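CRISPR-associated endonuclease C2c1 (Alicyclobacillus acidoterrestris, PDB 5U31) is an RNA-guided endonuclease of bacterial CRISPR immunity that recognises a protospacer adjacent motif and cleaves target DNA with its RuvC domain. Local coordinates at residues A[243-254]-A[364-375]. The protein carries 3 engineered substitutions. Numbering follows the deposited sequence.
With nucleotides of chain B.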
loop_
_atom_site.group_PDB
_atom_site.type_symbol
_atom_site.label_atom_id
_atom_site.label_comp_id
_atom_site.label_asym_id
_atom_site.label_seq_id
_atom_site.Cartn_x
_atom_site.Cartn_y
_atom_site.Cartn_z
ATOM N N TYR A 243 -2.161 2.410 -22.287
ATOM C CA TYR A 243 -3.290 3.083 -22.924
ATOM C C TYR A 243 -3.732 2.353 -24.184
ATOM O O TYR A 243 -4.915 2.390 -24.540
ATOM C CB TYR A 243 -2.937 4.532 -23.255
ATOM C CG TYR A 243 -4.088 5.329 -23.826
ATOM C CD1 TYR A 243 -4.952 6.031 -22.995
ATOM C CD2 TYR A 243 -4.310 5.386 -25.198
ATOM C CE1 TYR A 243 -6.011 6.761 -23.516
ATOM C CE2 TYR A 243 -5.364 6.114 -25.727
ATOM C CZ TYR A 243 -6.209 6.798 -24.883
ATOM O OH TYR A 243 -7.254 7.519 -25.411
ATOM N N ALA A 244 -2.796 1.700 -24.876
ATOM C CA ALA A 244 -3.158 0.896 -26.036
ATOM C C ALA A 244 -3.955 -0.334 -25.623
ATOM O O ALA A 244 -4.940 -0.691 -26.278
ATOM C CB ALA A 244 -1.903 0.489 -26.802
ATOM N N LYS A 245 -3.546 -0.993 -24.537
ATOM C CA LYS A 245 -4.283 -2.154 -24.058
ATOM C C LYS A 245 -5.665 -1.786 -23.534
ATOM O O LYS A 245 -6.544 -2.651 -23.480
ATOM C CB LYS A 245 -3.473 -2.876 -22.980
ATOM C CG LYS A 245 -2.178 -3.482 -23.509
ATOM C CD LYS A 245 -1.162 -3.718 -22.399
ATOM C CE LYS A 245 0.222 -4.038 -22.964
ATOM N NZ LYS A 245 1.284 -3.989 -21.915
ATOM N N LEU A 246 -5.880 -0.525 -23.153
ATOM C CA LEU A 246 -7.214 -0.095 -22.751
ATOM C C LEU A 246 -8.140 0.002 -23.954
ATOM O O LEU A 246 -9.269 -0.503 -23.925
ATOM C CB LEU A 246 -7.139 1.246 -22.028
ATOM C CG LEU A 246 -7.166 1.202 -20.505
ATOM C CD1 LEU A 246 -7.136 2.613 -19.956
ATOM C CD2 LEU A 246 -8.393 0.456 -20.024
ATOM N N VAL A 247 -7.676 0.657 -25.024
ATOM C CA VAL A 247 -8.472 0.753 -26.243
ATOM C C VAL A 247 -8.782 -0.634 -26.785
ATOM O O VAL A 247 -9.896 -0.901 -27.248
ATOM C CB VAL A 247 -7.747 1.619 -27.286
ATOM C CG1 VAL A 247 -8.607 1.790 -28.519
ATOM C CG2 VAL A 247 -7.403 2.965 -26.691
ATOM N N GLU A 248 -7.805 -1.541 -26.729
ATOM C CA GLU A 248 -8.072 -2.919 -27.122
ATOM C C GLU A 248 -9.062 -3.578 -26.172
ATOM O O GLU A 248 -9.932 -4.339 -26.609
ATOM C CB GLU A 248 -6.770 -3.716 -27.190
ATOM C CG GLU A 248 -5.872 -3.310 -28.348
ATOM C CD GLU A 248 -4.713 -4.267 -28.564
ATOM O OE1 GLU A 248 -4.675 -5.329 -27.904
ATOM O OE2 GLU A 248 -3.838 -3.952 -29.397
ATOM N N GLN A 249 -8.955 -3.296 -24.869
ATOM C CA GLN A 249 -9.912 -3.857 -23.922
ATOM C C GLN A 249 -11.328 -3.402 -24.241
ATOM O O GLN A 249 -12.269 -4.201 -24.193
ATOM C CB GLN A 249 -9.543 -3.470 -22.491
ATOM C CG GLN A 249 -8.604 -4.441 -21.800
ATOM C CD GLN A 249 -8.376 -4.089 -20.342
ATOM O OE1 GLN A 249 -9.313 -3.736 -19.620
ATOM N NE2 GLN A 249 -7.124 -4.176 -19.902
ATOM N N LYS A 250 -11.496 -2.122 -24.579
ATOM C CA LYS A 250 -12.829 -1.595 -24.846
ATOM C C LYS A 250 -13.465 -2.282 -26.052
ATOM O O LYS A 250 -14.616 -2.727 -25.989
ATOM C CB LYS A 250 -12.751 -0.079 -25.047
ATOM C CG LYS A 250 -13.952 0.539 -25.740
ATOM C CD LYS A 250 -13.757 2.039 -25.923
ATOM C CE LYS A 250 -14.799 2.637 -26.860
ATOM N NZ LYS A 250 -16.187 2.374 -26.400
ATOM N N ASN A 251 -12.719 -2.401 -27.154
ATOM C CA ASN A 251 -13.285 -2.957 -28.382
ATOM C C ASN A 251 -13.408 -4.478 -28.321
ATOM O O ASN A 251 -14.388 -5.039 -28.822
ATOM C CB ASN A 251 -12.442 -2.525 -29.584
ATOM C CG ASN A 251 -12.401 -1.011 -29.754
ATOM O OD1 ASN A 251 -13.392 -0.321 -29.502
ATOM N ND2 ASN A 251 -11.251 -0.487 -30.178
ATOM N N ARG A 252 -12.436 -5.163 -27.709
ATOM C CA ARG A 252 -12.521 -6.611 -27.534
ATOM C C ARG A 252 -13.554 -7.024 -26.494
ATOM O O ARG A 252 -13.696 -8.226 -26.239
ATOM C CB ARG A 252 -11.158 -7.190 -27.140
ATOM C CG ARG A 252 -10.265 -7.641 -28.299
ATOM C CD ARG A 252 -9.864 -9.114 -28.144
ATOM N NE ARG A 252 -8.544 -9.417 -28.703
ATOM C CZ ARG A 252 -7.990 -10.630 -28.713
ATOM N NH1 ARG A 252 -8.639 -11.666 -28.198
ATOM N NH2 ARG A 252 -6.785 -10.809 -29.240
ATOM N N PHE A 253 -14.263 -6.078 -25.883
ATOM C CA PHE A 253 -15.244 -6.387 -24.850
ATOM C C PHE A 253 -16.673 -6.374 -25.371
ATOM O O PHE A 253 -17.451 -7.276 -25.045
ATOM C CB PHE A 253 -15.119 -5.398 -23.685
ATOM C CG PHE A 253 -15.917 -5.785 -22.469
ATOM C CD1 PHE A 253 -17.149 -5.202 -22.215
ATOM C CD2 PHE A 253 -15.437 -6.732 -21.578
ATOM C CE1 PHE A 253 -17.887 -5.559 -21.097
ATOM C CE2 PHE A 253 -16.170 -7.093 -20.458
ATOM C CZ PHE A 253 -17.395 -6.505 -20.217
ATOM N N GLU A 254 -17.030 -5.373 -26.179
ATOM C CA GLU A 254 -18.401 -5.260 -26.664
ATOM C C GLU A 254 -18.776 -6.446 -27.543
ATOM O O GLU A 254 -19.888 -6.978 -27.446
ATOM C CB GLU A 254 -18.575 -3.954 -27.438
ATOM C CG GLU A 254 -17.684 -2.821 -26.966
ATOM C CD GLU A 254 -17.191 -1.963 -28.118
ATOM O OE1 GLU A 254 -17.212 -2.449 -29.268
ATOM O OE2 GLU A 254 -16.787 -0.805 -27.878
ATOM N N VAL A 364 -18.777 -3.497 -15.963
ATOM C CA VAL A 364 -17.358 -3.627 -16.283
ATOM C C VAL A 364 -17.020 -2.815 -17.527
ATOM O O VAL A 364 -15.958 -2.184 -17.609
ATOM C CB VAL A 364 -16.982 -5.111 -16.453
ATOM C CG1 VAL A 364 -15.568 -5.246 -17.000
ATOM C CG2 VAL A 364 -17.118 -5.846 -15.128
ATOM N N TYR A 365 -17.919 -2.816 -18.516
ATOM C CA TYR A 365 -17.715 -1.987 -19.699
ATOM C C TYR A 365 -17.692 -0.510 -19.333
ATOM O O TYR A 365 -16.886 0.259 -19.870
ATOM C CB TYR A 365 -18.806 -2.276 -20.731
ATOM C CG TYR A 365 -18.732 -1.432 -21.987
ATOM C CD1 TYR A 365 -17.675 -1.562 -22.880
ATOM C CD2 TYR A 365 -19.733 -0.520 -22.288
ATOM C CE1 TYR A 365 -17.614 -0.794 -24.032
ATOM C CE2 TYR A 365 -19.682 0.249 -23.434
ATOM C CZ TYR A 365 -18.623 0.110 -24.303
ATOM O OH TYR A 365 -18.585 0.885 -25.442
ATOM N N ASN A 366 -18.563 -0.095 -18.410
ATOM C CA ASN A 366 -18.576 1.300 -17.987
ATOM C C ASN A 366 -17.290 1.666 -17.255
ATOM O O ASN A 366 -16.760 2.768 -17.438
ATOM C CB ASN A 366 -19.797 1.576 -17.110
ATOM C CG ASN A 366 -21.079 1.691 -17.913
ATOM O OD1 ASN A 366 -21.068 2.124 -19.064
ATOM N ND2 ASN A 366 -22.193 1.307 -17.306
ATOM N N SER A 367 -16.773 0.759 -16.423
ATOM C CA SER A 367 -15.509 1.032 -15.748
ATOM C C SER A 367 -14.383 1.212 -16.757
ATOM O O SER A 367 -13.527 2.090 -16.597
ATOM C CB SER A 367 -15.179 -0.091 -14.763
ATOM O OG SER A 367 -15.005 -1.323 -15.434
ATOM N N ILE A 368 -14.380 0.400 -17.814
ATOM C CA ILE A 368 -13.390 0.568 -18.871
ATOM C C ILE A 368 -13.586 1.904 -19.577
ATOM O O ILE A 368 -12.614 2.576 -19.937
ATOM C CB ILE A 368 -13.459 -0.619 -19.848
ATOM C CG1 ILE A 368 -13.118 -1.918 -19.112
ATOM C CG2 ILE A 368 -12.536 -0.401 -21.033
ATOM C CD1 ILE A 368 -13.096 -3.136 -19.996
ATOM N N LEU A 369 -14.842 2.321 -19.764
ATOM C CA LEU A 369 -15.112 3.604 -20.408
ATOM C C LEU A 369 -14.586 4.767 -19.577
ATOM O O LEU A 369 -13.956 5.687 -20.114
ATOM C CB LEU A 369 -16.611 3.766 -20.655
ATOM C CG LEU A 369 -17.243 2.914 -21.754
ATOM C CD1 LEU A 369 -18.717 3.252 -21.898
ATOM C CD2 LEU A 369 -16.516 3.101 -23.078
ATOM N N ARG A 370 -14.838 4.746 -18.267
ATOM C CA ARG A 370 -14.425 5.853 -17.411
ATOM C C ARG A 370 -12.906 5.913 -17.273
ATOM O O ARG A 370 -12.307 6.990 -17.383
ATOM C CB ARG A 370 -15.095 5.735 -16.040
ATOM C CG ARG A 370 -14.534 6.693 -14.998
ATOM C CD ARG A 370 -15.589 7.121 -13.997
ATOM N NE ARG A 370 -15.146 8.257 -13.194
ATOM C CZ ARG A 370 -15.971 9.082 -12.559
ATOM N NH1 ARG A 370 -15.491 10.095 -11.848
ATOM N NH2 ARG A 370 -17.283 8.898 -12.646
ATOM N N LYS A 371 -12.263 4.767 -17.026
ATOM C CA LYS A 371 -10.812 4.762 -16.866
ATOM C C LYS A 371 -10.109 5.162 -18.152
ATOM O O LYS A 371 -8.992 5.688 -18.112
ATOM C CB LYS A 371 -10.340 3.387 -16.395
ATOM C CG LYS A 371 -10.860 3.037 -15.008
ATOM C CD LYS A 371 -10.526 1.612 -14.610
ATOM C CE LYS A 371 -11.129 1.266 -13.256
ATOM N NZ LYS A 371 -10.899 -0.162 -12.905
ATOM N N LEU A 372 -10.751 4.932 -19.297
ATOM C CA LEU A 372 -10.174 5.345 -20.568
ATOM C C LEU A 372 -10.271 6.854 -20.752
ATOM O O LEU A 372 -9.359 7.479 -21.308
ATOM C CB LEU A 372 -10.877 4.617 -21.709
ATOM C CG LEU A 372 -10.244 4.779 -23.083
ATOM C CD1 LEU A 372 -8.793 4.342 -23.033
ATOM C CD2 LEU A 372 -11.021 3.975 -24.106
ATOM N N ASN A 373 -11.369 7.460 -20.295
ATOM C CA ASN A 373 -11.520 8.904 -20.424
ATOM C C ASN A 373 -10.532 9.663 -19.554
ATOM O O ASN A 373 -10.258 10.837 -19.824
ATOM C CB ASN A 373 -12.951 9.315 -20.078
ATOM C CG ASN A 373 -13.967 8.733 -21.037
ATOM O OD1 ASN A 373 -13.655 8.455 -22.196
ATOM N ND2 ASN A 373 -15.191 8.544 -20.560
ATOM N N HIS A 374 -9.988 9.025 -18.524
ATOM C CA HIS A 374 -9.014 9.660 -17.656
ATOM C C HIS A 374 -7.597 9.161 -17.886
ATOM O O HIS A 374 -6.651 9.792 -17.400
ATOM C CB HIS A 374 -9.407 9.450 -16.188
ATOM C CG HIS A 374 -10.704 10.098 -15.817
ATOM N ND1 HIS A 374 -11.338 9.865 -14.615
ATOM C CD2 HIS A 374 -11.486 10.975 -16.491
ATOM C CE1 HIS A 374 -12.454 10.569 -14.565
ATOM N NE2 HIS A 374 -12.566 11.252 -15.690
ATOM N N ALA A 375 -7.426 8.070 -18.626
ATOM C CA ALA A 375 -6.101 7.501 -18.820
ATOM C C ALA A 375 -5.195 8.481 -19.554
ATOM O O ALA A 375 -5.602 9.134 -20.519
ATOM C CB ALA A 375 -6.198 6.185 -19.592
ATOM P P G B 101 -7.199 3.734 -11.849
ATOM O OP1 G B 101 -8.101 2.902 -12.686
ATOM O OP2 G B 101 -7.385 5.208 -11.827
ATOM O "O5'" G B 101 -7.271 3.175 -10.359
ATOM C "C5'" G B 101 -7.071 1.792 -10.107
ATOM C "C4'" G B 101 -6.930 1.507 -8.637
ATOM O "O4'" G B 101 -5.686 2.061 -8.137
ATOM C "C3'" G B 101 -7.982 2.124 -7.739
ATOM O "O3'" G B 101 -9.204 1.417 -7.745
ATOM C "C2'" G B 101 -7.284 2.144 -6.393
ATOM O "O2'" G B 101 -7.250 0.840 -5.832
ATOM C "C1'" G B 101 -5.869 2.525 -6.815
ATOM N N9 G B 101 -5.693 3.986 -6.813
ATOM C C8 G B 101 -5.750 4.826 -7.900
ATOM N N7 G B 101 -5.562 6.078 -7.586
ATOM C C5 G B 101 -5.377 6.060 -6.209
ATOM C C6 G B 101 -5.131 7.120 -5.301
ATOM O O6 G B 101 -5.024 8.329 -5.543
ATOM N N1 G B 101 -5.004 6.654 -3.995
ATOM C C2 G B 101 -5.099 5.339 -3.605
ATOM N N2 G B 101 -4.945 5.091 -2.294
ATOM N N3 G B 101 -5.330 4.341 -4.443
ATOM C C4 G B 101 -5.458 4.774 -5.716
#
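Glu-254 OE2 is gripped by two groups. Tyr-365 OH gives it a weak hydrogen bond across the contact, 3.5 Å long, and Lys-250 NZ, one turn back in its own helix, holds it in a salt bridge. Lys-250 NZ also lies 3.0 Å from Tyr-365 OH, so phenol, ammonium and carboxylate meet in one cluster. The lysine would probably stabilise the negative charge of the glutamate. Its chain runs extended as far as CE and bends at the last torsion (chi4 57°), which brings NZ to the phenol oxygen. The lysine side chain is a knob set among Tyr-365, Ile-368, Leu-369 and Leu-372. Its methylene CD packs on Leu-372 CD2 at 3.8 Å.

Segments 243-254 and 364-374, parts of helices 216-257 and 358-374, run nearly antiparallel (152°), with axes 9.9 Å apart at their closest. This is surface helix packing within the helical REC1 domain, with knobs-into-holes fit from both sides. The answering knob is Leu-372, which enters between Tyr-243, Leu-246, Val-247 and Lys-250. Its CD1 touches Leu-246 CB and, 3.7 Å away, Tyr-243 CE1. The tyrosine and leucine side chains cross at about a right angle. Ala-375, just past the helix end, sets its CB at the edge of the Tyr-243 ring, 3.6 Å from CD1. Leu-246 CD1 touches the same methyl.

Towards the other end, Phe-253 CE1 packs on Tyr-365 CB, while CZ meets Val-364 CG1. With CG of Phe-253 anti to the backbone N (chi1 -170°), the ring reaches the Val-364 and Tyr-365 turn. Leu-369 CG, from the same helix as Tyr-365, lies above one face of the Tyr-365 ring, offset toward the rim. Lys-371 passes its aliphatic chain by the phosphate of G101 of chain B, with CD 3.4 Å from OP1.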